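Local coordinates for protein lipocalin allergen (PDB 4ODD) that is a secreted dog allergen of the lipocalin family and, as its relatives do, probably binds small molecules inside a beta barrel, at residues N6-V11 with N75-E80; F34-R39 with G79-G84; R39-D44 with L48-N53. All coordinates share one frame; numbering follows the deposited sequence.

Contact 1. Residues N6-V11 with N75-E80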
loop_
_atom_site.group_PDB
_atom_site.type_symbol
_atom_site.label_atom_id
_atom_site.label_comp_id
_atom_site.label_asym_id
_atom_site.label_seq_id
_atom_site.Cartn_x
_atom_site.Cartn_y
_atom_site.Cartn_z
ATOM N N ASN A 6 -3.325 12.865 13.457
ATOM C CA ASN A 6 -2.182 13.528 12.824
ATOM C C ASN A 6 -1.800 12.948 11.473
ATOM O O ASN A 6 -1.738 13.660 10.466
ATOM C CB ASN A 6 -0.963 13.502 13.763
ATOM C CG ASN A 6 -0.694 14.851 14.427
ATOM O OD1 ASN A 6 -0.793 15.901 13.791
ATOM N ND2 ASN A 6 -0.346 14.823 15.713
ATOM N N VAL A 7 -1.549 11.646 11.468
ATOM C CA VAL A 7 -1.105 10.943 10.282
ATOM C C VAL A 7 -2.043 11.181 9.089
ATOM O O VAL A 7 -1.604 11.649 8.044
ATOM C CB VAL A 7 -0.880 9.424 10.586
ATOM C CG1 VAL A 7 -1.897 8.561 9.872
ATOM C CG2 VAL A 7 0.562 8.995 10.247
ATOM N N LEU A 8 -3.333 10.908 9.256
ATOM C CA LEU A 8 -4.290 11.005 8.154
ATOM C C LEU A 8 -4.333 12.371 7.471
ATOM O O LEU A 8 -4.694 12.473 6.291
ATOM C CB LEU A 8 -5.699 10.613 8.618
ATOM C CG LEU A 8 -6.006 9.119 8.781
ATOM C CD1 LEU A 8 -7.391 8.924 9.383
ATOM C CD2 LEU A 8 -5.878 8.353 7.455
ATOM N N THR A 9 -3.970 13.424 8.189
ATOM C CA THR A 9 -4.058 14.751 7.596
ATOM C C THR A 9 -2.950 14.948 6.580
ATOM O O THR A 9 -3.193 15.357 5.434
ATOM C CB THR A 9 -3.937 15.865 8.651
ATOM O OG1 THR A 9 -4.762 15.562 9.786
ATOM C CG2 THR A 9 -4.358 17.201 8.047
ATOM N N GLN A 10 -1.735 14.623 7.017
ATOM C CA GLN A 10 -0.518 14.937 6.288
ATOM C C GLN A 10 -0.209 14.015 5.114
ATOM O O GLN A 10 0.779 14.228 4.419
ATOM C CB GLN A 10 0.671 14.921 7.252
ATOM C CG GLN A 10 0.628 16.008 8.308
ATOM C CD GLN A 10 0.559 17.404 7.700
ATOM O OE1 GLN A 10 -0.530 17.927 7.441
ATOM N NE2 GLN A 10 1.725 18.014 7.463
ATOM N N VAL A 11 -1.018 12.986 4.893
ATOM C CA VAL A 11 -0.599 11.954 3.944
ATOM C C VAL A 11 -0.914 12.300 2.502
ATOM O O VAL A 11 -0.337 11.721 1.582
ATOM C CB VAL A 11 -1.190 10.561 4.259
ATOM C CG1 VAL A 11 -1.172 10.320 5.734
ATOM C CG2 VAL A 11 -2.599 10.445 3.739
ATOM N N ASN A 75 -10.224 5.054 12.429
ATOM C CA ASN A 75 -9.335 5.267 11.289
ATOM C C ASN A 75 -9.080 4.051 10.405
ATOM O O ASN A 75 -7.994 3.896 9.849
ATOM C CB ASN A 75 -7.997 5.808 11.782
ATOM C CG ASN A 75 -8.154 7.006 12.683
ATOM O OD1 ASN A 75 -9.039 7.051 13.545
ATOM N ND2 ASN A 75 -7.294 7.999 12.484
ATOM N N LEU A 76 -10.069 3.182 10.283
ATOM C CA LEU A 76 -9.919 2.039 9.411
ATOM C C LEU A 76 -10.407 2.425 8.027
ATOM O O LEU A 76 -11.556 2.863 7.871
ATOM C CB LEU A 76 -10.702 0.842 9.933
ATOM C CG LEU A 76 -10.623 -0.403 9.046
ATOM C CD1 LEU A 76 -9.165 -0.957 8.889
ATOM C CD2 LEU A 76 -11.552 -1.462 9.587
ATOM N N ILE A 77 -9.531 2.287 7.027
ATOM C CA ILE A 77 -9.899 2.668 5.677
ATOM C C ILE A 77 -10.374 1.446 4.936
ATOM O O ILE A 77 -9.683 0.427 4.893
ATOM C CB ILE A 77 -8.749 3.330 4.919
ATOM C CG1 ILE A 77 -8.305 4.609 5.627
ATOM C CG2 ILE A 77 -9.204 3.705 3.537
ATOM C CD1 ILE A 77 -6.892 4.543 6.190
ATOM N N LYS A 78 -11.562 1.551 4.357
ATOM C CA LYS A 78 -12.245 0.414 3.754
ATOM C C LYS A 78 -12.567 0.779 2.312
ATOM O O LYS A 78 -13.094 1.863 2.034
ATOM C CB LYS A 78 -13.539 0.110 4.549
ATOM C CG LYS A 78 -14.432 -1.043 4.016
ATOM C CD LYS A 78 -15.666 -1.265 4.917
ATOM C CE LYS A 78 -16.362 -2.631 4.681
ATOM N NZ LYS A 78 -17.184 -3.076 5.871
ATOM N N GLY A 79 -12.256 -0.114 1.386
ATOM C CA GLY A 79 -12.495 0.176 -0.009
ATOM C C GLY A 79 -12.402 -1.053 -0.882
ATOM O O GLY A 79 -11.726 -2.032 -0.527
ATOM N N GLU A 80 -13.078 -1.006 -2.030
ATOM C CA GLU A 80 -13.104 -2.149 -2.927
ATOM C C GLU A 80 -12.010 -2.043 -3.966
ATOM O O GLU A 80 -11.826 -1.017 -4.603
ATOM C CB GLU A 80 -14.472 -2.291 -3.590
ATOM C CG GLU A 80 -14.757 -3.678 -4.151
ATOM C CD GLU A 80 -15.089 -4.715 -3.063
ATOM O OE1 GLU A 80 -15.032 -5.943 -3.358
ATOM O OE2 GLU A 80 -15.406 -4.294 -1.917
#
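Leu-8 reaches from the short N-terminal helix 6-10 to segment 75-80 and touches two residues there, each with a different methyl. The apolar part is the meeting of Leu-8 CD2 with Ile-77 CD1, 4.1 Å apart. The two side chains come from opposite backbones and pass each other, so that their outer methyls lie alongside. Both residues are buried, and branched aliphatic side chains suit a buried place where the two meet by apolar packing. In Ile-77, chi1 (-61°) directs the CG1 branch toward the helix, and chi2 (114°) then turns CD1 to Leu-8.

In the lipocalin fold a short helix before the first strand closes one end of the barrel, and the weakly bonded helix 6-10 is consistent with that role. Leu-8 also rests on Ile-71 of strand 62-71, while Ile-77 packs on Ala-69 of the same strand.

The mixed part belongs to Asn-75, next to Leu-76 and Ile-77. Its amide nitrogen ND2 lies beside Leu-8 CD1, a van der Waals contact as far as Leu-8 is concerned. The two side chains meet at a slant, and CD1 is also 3.9 Å from Asn-75 CG. Asn-75 has positive phi (70°), a left-handed conformation that asparagine tolerates better than most residues, which suits it to this place. Its side chain also touches Pro-5.

Contact 2. Residues F34-R39 with G79-G84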
loop_
_atom_site.group_PDB
_atom_site.type_symbol
_atom_site.label_atom_id
_atom_site.label_comp_id
_atom_site.label_asym_id
_atom_site.label_seq_id
_atom_site.Cartn_x
_atom_site.Cartn_y
_atom_site.Cartn_z
ATOM N N PHE A 34 -1.573 -6.890 -6.153
ATOM C CA PHE A 34 -1.034 -6.071 -5.086
ATOM C C PHE A 34 0.415 -5.729 -5.315
ATOM O O PHE A 34 1.078 -5.173 -4.437
ATOM C CB PHE A 34 -1.308 -6.685 -3.707
ATOM C CG PHE A 34 -2.753 -6.579 -3.302
ATOM C CD1 PHE A 34 -3.228 -5.433 -2.674
ATOM C CD2 PHE A 34 -3.653 -7.597 -3.604
ATOM C CE1 PHE A 34 -4.572 -5.315 -2.316
ATOM C CE2 PHE A 34 -4.987 -7.491 -3.261
ATOM C CZ PHE A 34 -5.452 -6.342 -2.612
ATOM N N ARG A 35 0.894 -6.054 -6.512
ATOM C CA ARG A 35 2.143 -5.486 -6.995
ATOM C C ARG A 35 1.843 -4.038 -7.421
ATOM O O ARG A 35 1.714 -3.723 -8.606
ATOM C CB ARG A 35 2.712 -6.322 -8.151
ATOM C CG ARG A 35 4.192 -6.084 -8.437
ATOM C CD ARG A 35 4.717 -7.059 -9.469
ATOM N NE ARG A 35 6.091 -6.767 -9.873
ATOM C CZ ARG A 35 7.172 -7.317 -9.323
ATOM N NH1 ARG A 35 7.051 -8.190 -8.330
ATOM N NH2 ARG A 35 8.384 -6.986 -9.761
ATOM N N ILE A 36 1.717 -3.173 -6.421
ATOM C CA ILE A 36 1.155 -1.839 -6.580
ATOM C C ILE A 36 2.217 -0.757 -6.689
ATOM O O ILE A 36 3.101 -0.626 -5.830
ATOM C CB ILE A 36 0.275 -1.471 -5.371
ATOM C CG1 ILE A 36 -0.899 -2.426 -5.256
ATOM C CG2 ILE A 36 -0.228 -0.042 -5.500
ATOM C CD1 ILE A 36 -1.690 -2.504 -6.506
ATOM N N TYR A 37 2.123 0.045 -7.734
ATOM C CA TYR A 37 3.022 1.181 -7.845
ATOM C C TYR A 37 2.239 2.431 -7.551
ATOM O O TYR A 37 1.425 2.886 -8.358
ATOM C CB TYR A 37 3.670 1.236 -9.223
ATOM C CG TYR A 37 4.578 0.052 -9.462
ATOM C CD1 TYR A 37 5.886 0.043 -8.967
ATOM C CD2 TYR A 37 4.133 -1.066 -10.168
ATOM C CE1 TYR A 37 6.735 -1.042 -9.185
ATOM C CE2 TYR A 37 4.971 -2.142 -10.390
ATOM C CZ TYR A 37 6.264 -2.128 -9.893
ATOM O OH TYR A 37 7.073 -3.215 -10.120
ATOM N N LEU A 38 2.463 2.967 -6.365
ATOM C CA LEU A 38 1.770 4.174 -5.967
ATOM C C LEU A 38 2.154 5.371 -6.786
ATOM O O LEU A 38 3.301 5.505 -7.234
ATOM C CB LEU A 38 1.963 4.447 -4.486
ATOM C CG LEU A 38 0.611 3.988 -3.935
ATOM C CD1 LEU A 38 0.774 3.001 -2.785
ATOM C CD2 LEU A 38 -0.294 5.177 -3.580
ATOM N N ARG A 39 1.168 6.229 -7.000
ATOM C CA ARG A 39 1.429 7.536 -7.581
ATOM C C ARG A 39 1.073 8.594 -6.558
ATOM O O ARG A 39 1.850 9.521 -6.323
ATOM C CB ARG A 39 0.650 7.737 -8.877
ATOM C CG ARG A 39 1.215 6.912 -10.048
ATOM C CD ARG A 39 2.649 7.326 -10.371
ATOM N NE ARG A 39 3.221 6.561 -11.467
ATOM C CZ ARG A 39 4.057 5.543 -11.309
ATOM N NH1 ARG A 39 4.418 5.158 -10.095
ATOM N NH2 ARG A 39 4.531 4.902 -12.365
ATOM N N GLY A 79 -12.256 -0.114 1.386
ATOM C CA GLY A 79 -12.495 0.176 -0.009
ATOM C C GLY A 79 -12.402 -1.053 -0.882
ATOM O O GLY A 79 -11.726 -2.032 -0.527
ATOM N N GLU A 80 -13.078 -1.006 -2.030
ATOM C CA GLU A 80 -13.104 -2.149 -2.927
ATOM C C GLU A 80 -12.010 -2.043 -3.966
ATOM O O GLU A 80 -11.826 -1.017 -4.603
ATOM C CB GLU A 80 -14.472 -2.291 -3.590
ATOM C CG GLU A 80 -14.757 -3.678 -4.151
ATOM C CD GLU A 80 -15.089 -4.715 -3.063
ATOM O OE1 GLU A 80 -15.032 -5.943 -3.358
ATOM O OE2 GLU A 80 -15.406 -4.294 -1.917
ATOM N N TYR A 81 -11.267 -3.126 -4.109
ATOM C CA TYR A 81 -10.277 -3.277 -5.161
ATOM C C TYR A 81 -9.839 -4.719 -5.040
ATOM O O TYR A 81 -9.266 -5.113 -4.021
ATOM C CB TYR A 81 -9.078 -2.344 -4.966
ATOM C CG TYR A 81 -7.872 -2.776 -5.765
ATOM C CD1 TYR A 81 -7.768 -2.468 -7.121
ATOM C CD2 TYR A 81 -6.847 -3.513 -5.174
ATOM C CE1 TYR A 81 -6.667 -2.869 -7.879
ATOM C CE2 TYR A 81 -5.736 -3.940 -5.918
ATOM C CZ TYR A 81 -5.641 -3.614 -7.278
ATOM O OH TYR A 81 -4.541 -4.039 -8.038
ATOM N N ASN A 82 -10.135 -5.516 -6.058
ATOM C CA ASN A 82 -9.830 -6.934 -6.004
ATOM C C ASN A 82 -10.412 -7.533 -4.730
ATOM O O ASN A 82 -9.749 -8.302 -4.043
ATOM C CB ASN A 82 -8.323 -7.129 -6.013
ATOM C CG ASN A 82 -7.862 -8.176 -7.022
ATOM O OD1 ASN A 82 -7.910 -7.946 -8.231
ATOM N ND2 ASN A 82 -7.374 -9.312 -6.526
ATOM N N GLY A 83 -11.648 -7.170 -4.405
ATOM C CA GLY A 83 -12.281 -7.646 -3.190
ATOM C C GLY A 83 -12.385 -6.550 -2.158
ATOM O O GLY A 83 -12.205 -5.374 -2.485
ATOM N N GLY A 84 -12.672 -6.934 -0.915
ATOM C CA GLY A 84 -12.785 -5.994 0.187
ATOM C C GLY A 84 -11.432 -5.749 0.815
ATOM O O GLY A 84 -10.603 -6.653 0.917
#
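Tyr-81 pushes the edge of its ring against one face of Phe-34, and this T-shaped pair is the tight part of the contact. The ring centroids are 5.5 Å apart and the planes nearly perpendicular, at 87°. Tyr-81 CE2 makes the closest approach, 4.0 Å from Phe-34 CE1, and stands toward the rim of the phenylalanine face. The tyrosine gets there because its CG is anti to the backbone N (chi1 162°), which swings the ring from segment 79-84 toward strand 36-44.

On that strand Ile-36 comes up against the far end of the same ring. Its CD1 is 3.6 Å from Tyr-81 OH and 4.2 Å from Tyr-81 CZ, so a methyl packs where the ring gives way to the hydroxyl. Phe-34 and Ile-36 are buried, as befits an aromatic and a branched aliphatic residue in a lipocalin interior. Phe-54, on neighbouring strand 49-57, adds a second edge-to-face partner for Tyr-81.

The outer side is looser. Asn-82, exposed in the turn, brings only CB near Phe-34, 4.3 Å from CE2. Its positive phi (53°) is well suited to asparagine. Next to it Gly-83 takes backbone angles at which a CB would collide with the preceding carbonyl O. The turn is pinned by Tyr-81 N, which donates to Gly-83 O at 2.9 Å, and Asn-85 ND2 bonds to Tyr-81 O.

Across the two segments the contact is aromatic and aliphatic, but the hydroxyl of Tyr-81 is hydrogen-bonded to Pro-33 O, just before Phe-34. Tyrosine therefore can combine an apolar ring edge, fitted to phenylalanine and isoleucine, with a polar end secured at a backbone carbonyl.

Contact 3. Residues R39-D44 with L48-N53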
loop_
_atom_site.group_PDB
_atom_site.type_symbol
_atom_site.label_atom_id
_atom_site.label_comp_id
_atom_site.label_asym_id
_atom_site.label_seq_id
_atom_site.Cartn_x
_atom_site.Cartn_y
_atom_site.Cartn_z
ATOM N N ARG A 39 1.168 6.229 -7.000
ATOM C CA ARG A 39 1.429 7.536 -7.581
ATOM C C ARG A 39 1.073 8.594 -6.558
ATOM O O ARG A 39 1.850 9.521 -6.323
ATOM C CB ARG A 39 0.650 7.737 -8.877
ATOM C CG ARG A 39 1.215 6.912 -10.048
ATOM C CD ARG A 39 2.649 7.326 -10.371
ATOM N NE ARG A 39 3.221 6.561 -11.467
ATOM C CZ ARG A 39 4.057 5.543 -11.309
ATOM N NH1 ARG A 39 4.418 5.158 -10.095
ATOM N NH2 ARG A 39 4.531 4.902 -12.365
ATOM N N GLY A 40 -0.090 8.452 -5.926
ATOM C CA GLY A 40 -0.469 9.410 -4.909
ATOM C C GLY A 40 -1.681 9.035 -4.096
ATOM O O GLY A 40 -2.434 8.125 -4.433
ATOM N N ILE A 41 -1.868 9.752 -3.001
ATOM C CA ILE A 41 -3.045 9.575 -2.177
ATOM C C ILE A 41 -3.747 10.896 -1.892
ATOM O O ILE A 41 -3.101 11.918 -1.628
ATOM C CB ILE A 41 -2.666 8.928 -0.860
ATOM C CG1 ILE A 41 -2.145 7.518 -1.127
ATOM C CG2 ILE A 41 -3.859 8.920 0.079
ATOM C CD1 ILE A 41 -1.394 6.916 0.043
ATOM N N ASN A 42 -5.075 10.860 -1.942
ATOM C CA ASN A 42 -5.894 12.039 -1.685
ATOM C C ASN A 42 -6.818 11.787 -0.522
ATOM O O ASN A 42 -7.615 10.858 -0.559
ATOM C CB ASN A 42 -6.736 12.383 -2.906
ATOM C CG ASN A 42 -5.942 12.361 -4.173
ATOM O OD1 ASN A 42 -5.579 11.292 -4.673
ATOM N ND2 ASN A 42 -5.662 13.539 -4.711
ATOM N N VAL A 43 -6.704 12.612 0.510
ATOM C CA VAL A 43 -7.639 12.586 1.631
ATOM C C VAL A 43 -8.709 13.687 1.531
ATOM O O VAL A 43 -8.385 14.872 1.521
ATOM C CB VAL A 43 -6.880 12.759 2.959
ATOM C CG1 VAL A 43 -7.797 12.501 4.146
ATOM C CG2 VAL A 43 -5.672 11.823 3.000
ATOM N N ASP A 44 -9.979 13.298 1.452
ATOM C CA ASP A 44 -11.085 14.260 1.467
ATOM C C ASP A 44 -11.690 14.260 2.868
ATOM O O ASP A 44 -12.717 13.620 3.130
ATOM C CB ASP A 44 -12.130 13.905 0.404
ATOM C CG ASP A 44 -13.249 14.935 0.301
ATOM O OD1 ASP A 44 -13.367 15.808 1.192
ATOM O OD2 ASP A 44 -14.035 14.855 -0.671
ATOM N N LEU A 48 -14.882 12.282 4.633
ATOM C CA LEU A 48 -14.266 11.034 5.112
ATOM C C LEU A 48 -13.962 9.996 4.026
ATOM O O LEU A 48 -14.237 8.806 4.207
ATOM C CB LEU A 48 -15.129 10.412 6.204
ATOM C CG LEU A 48 -15.217 11.335 7.412
ATOM C CD1 LEU A 48 -16.145 10.755 8.429
ATOM C CD2 LEU A 48 -13.848 11.560 8.024
ATOM N N LYS A 49 -13.394 10.453 2.911
ATOM C CA LYS A 49 -13.068 9.588 1.774
ATOM C C LYS A 49 -11.576 9.662 1.437
ATOM O O LYS A 49 -10.938 10.682 1.676
ATOM C CB LYS A 49 -13.906 9.984 0.549
ATOM C CG LYS A 49 -15.418 9.755 0.702
ATOM C CD LYS A 49 -15.799 8.330 0.301
ATOM C CE LYS A 49 -16.955 7.787 1.139
ATOM N NZ LYS A 49 -17.094 6.304 0.971
ATOM N N MET A 50 -11.020 8.580 0.903
ATOM C CA MET A 50 -9.641 8.588 0.421
ATOM C C MET A 50 -9.599 8.103 -1.000
ATOM O O MET A 50 -10.411 7.266 -1.401
ATOM C CB MET A 50 -8.741 7.701 1.272
ATOM C CG MET A 50 -8.028 8.430 2.374
ATOM S SD MET A 50 -7.066 7.307 3.401
ATOM C CE MET A 50 -5.566 7.141 2.426
ATOM N N LEU A 51 -8.647 8.623 -1.765
ATOM C CA LEU A 51 -8.422 8.124 -3.111
ATOM C C LEU A 51 -6.974 7.633 -3.261
ATOM O O LEU A 51 -6.033 8.385 -3.031
ATOM C CB LEU A 51 -8.752 9.205 -4.150
ATOM C CG LEU A 51 -8.763 8.687 -5.595
ATOM C CD1 LEU A 51 -10.071 7.960 -5.888
ATOM C CD2 LEU A 51 -8.517 9.791 -6.606
ATOM N N PHE A 52 -6.801 6.371 -3.627
ATOM C CA PHE A 52 -5.471 5.837 -3.913
ATOM C C PHE A 52 -5.268 5.776 -5.409
ATOM O O PHE A 52 -6.066 5.168 -6.133
ATOM C CB PHE A 52 -5.290 4.438 -3.318
ATOM C CG PHE A 52 -5.470 4.397 -1.837
ATOM C CD1 PHE A 52 -4.383 4.470 -0.994
ATOM C CD2 PHE A 52 -6.746 4.325 -1.280
ATOM C CE1 PHE A 52 -4.567 4.447 0.379
ATOM C CE2 PHE A 52 -6.930 4.304 0.091
ATOM C CZ PHE A 52 -5.841 4.363 0.916
ATOM N N ASN A 53 -4.205 6.418 -5.870
ATOM C CA ASN A 53 -3.879 6.407 -7.276
ATOM C C ASN A 53 -2.578 5.632 -7.486
ATOM O O ASN A 53 -1.555 5.920 -6.839
ATOM C CB ASN A 53 -3.778 7.835 -7.787
ATOM C CG ASN A 53 -3.358 7.900 -9.231
ATOM O OD1 ASN A 53 -2.234 8.325 -9.556
ATOM N ND2 ASN A 53 -4.254 7.466 -10.120
#
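Ile-41 and Phe-52 sit opposite each other as a non-hydrogen-bonded pair and run side by side, Ile-41 CG1 lying 3.8 Å from Phe-52 CD1. On the same face Ile-41 CG2 also meets the terminal methyl of Met-50, whose chain bends at its last torsion (chi3 83°) to carry CE across. Val-43 continues the apolar row with CG2 at 4.2 Å from Met-50 CG. Flexible methionine can follow the contours of the beta-branched residues opposite, while isoleucine and valine suit extended backbone.

The other face bears Asn-42 beside Leu-51 and Asp-44 beside Lys-49, residues more polar on the whole. Asn-53 also lies there, its ND2 held by Ser-66 and Glu-64 of strand 62-71.

Behind the side chains, paired backbone bonds fix the register. Asn-42 N gives to Leu-51 O at 2.9 Å, and Leu-51 N returns a bond to Asn-42 O at 2.7 Å; Asp-44 and Lys-49 also bond in both directions, the return bond from Lys-49 N being longer. At the other end Asn-53 O accepts from both Arg-39 N (2.7 Å) and Gly-40 N (3.1 Å), which approach from one face of its carbonyl plane.

Farther out, Phe-52 meets Phe-87 edge-to-face, and Val-43 N is bonded to Ser-12 OG. The strands run antiparallel at 169°, forming a beta hairpin with a classic bulge at Arg-39 and Gly-40 and a G1 bulge at Leu-48 and Lys-49. Such antiparallel hairpins of successive strands build the up-and-down barrel of the lipocalins.

How the contacts relate
From the N terminus, helix 6-10 leads into the first strand of the barrel, and its contact with 75-80 closes the longest loop, contact 1. Contact 2 begins later, at 34-39, and ends on the same stretch of chain as contact 1, at 79-84, sharing Gly-79 and Glu-80. Contact 3, the hairpin 39-44 with 48-53, nests inside both and shares Arg-39 with contact 2. It touches contact 1 where Val-11 packs on Val-43 and Ile-77 on Met-50. Together they tie the N-terminal helix, the hairpin and strand 77-80 with its following turn to one curled sheet.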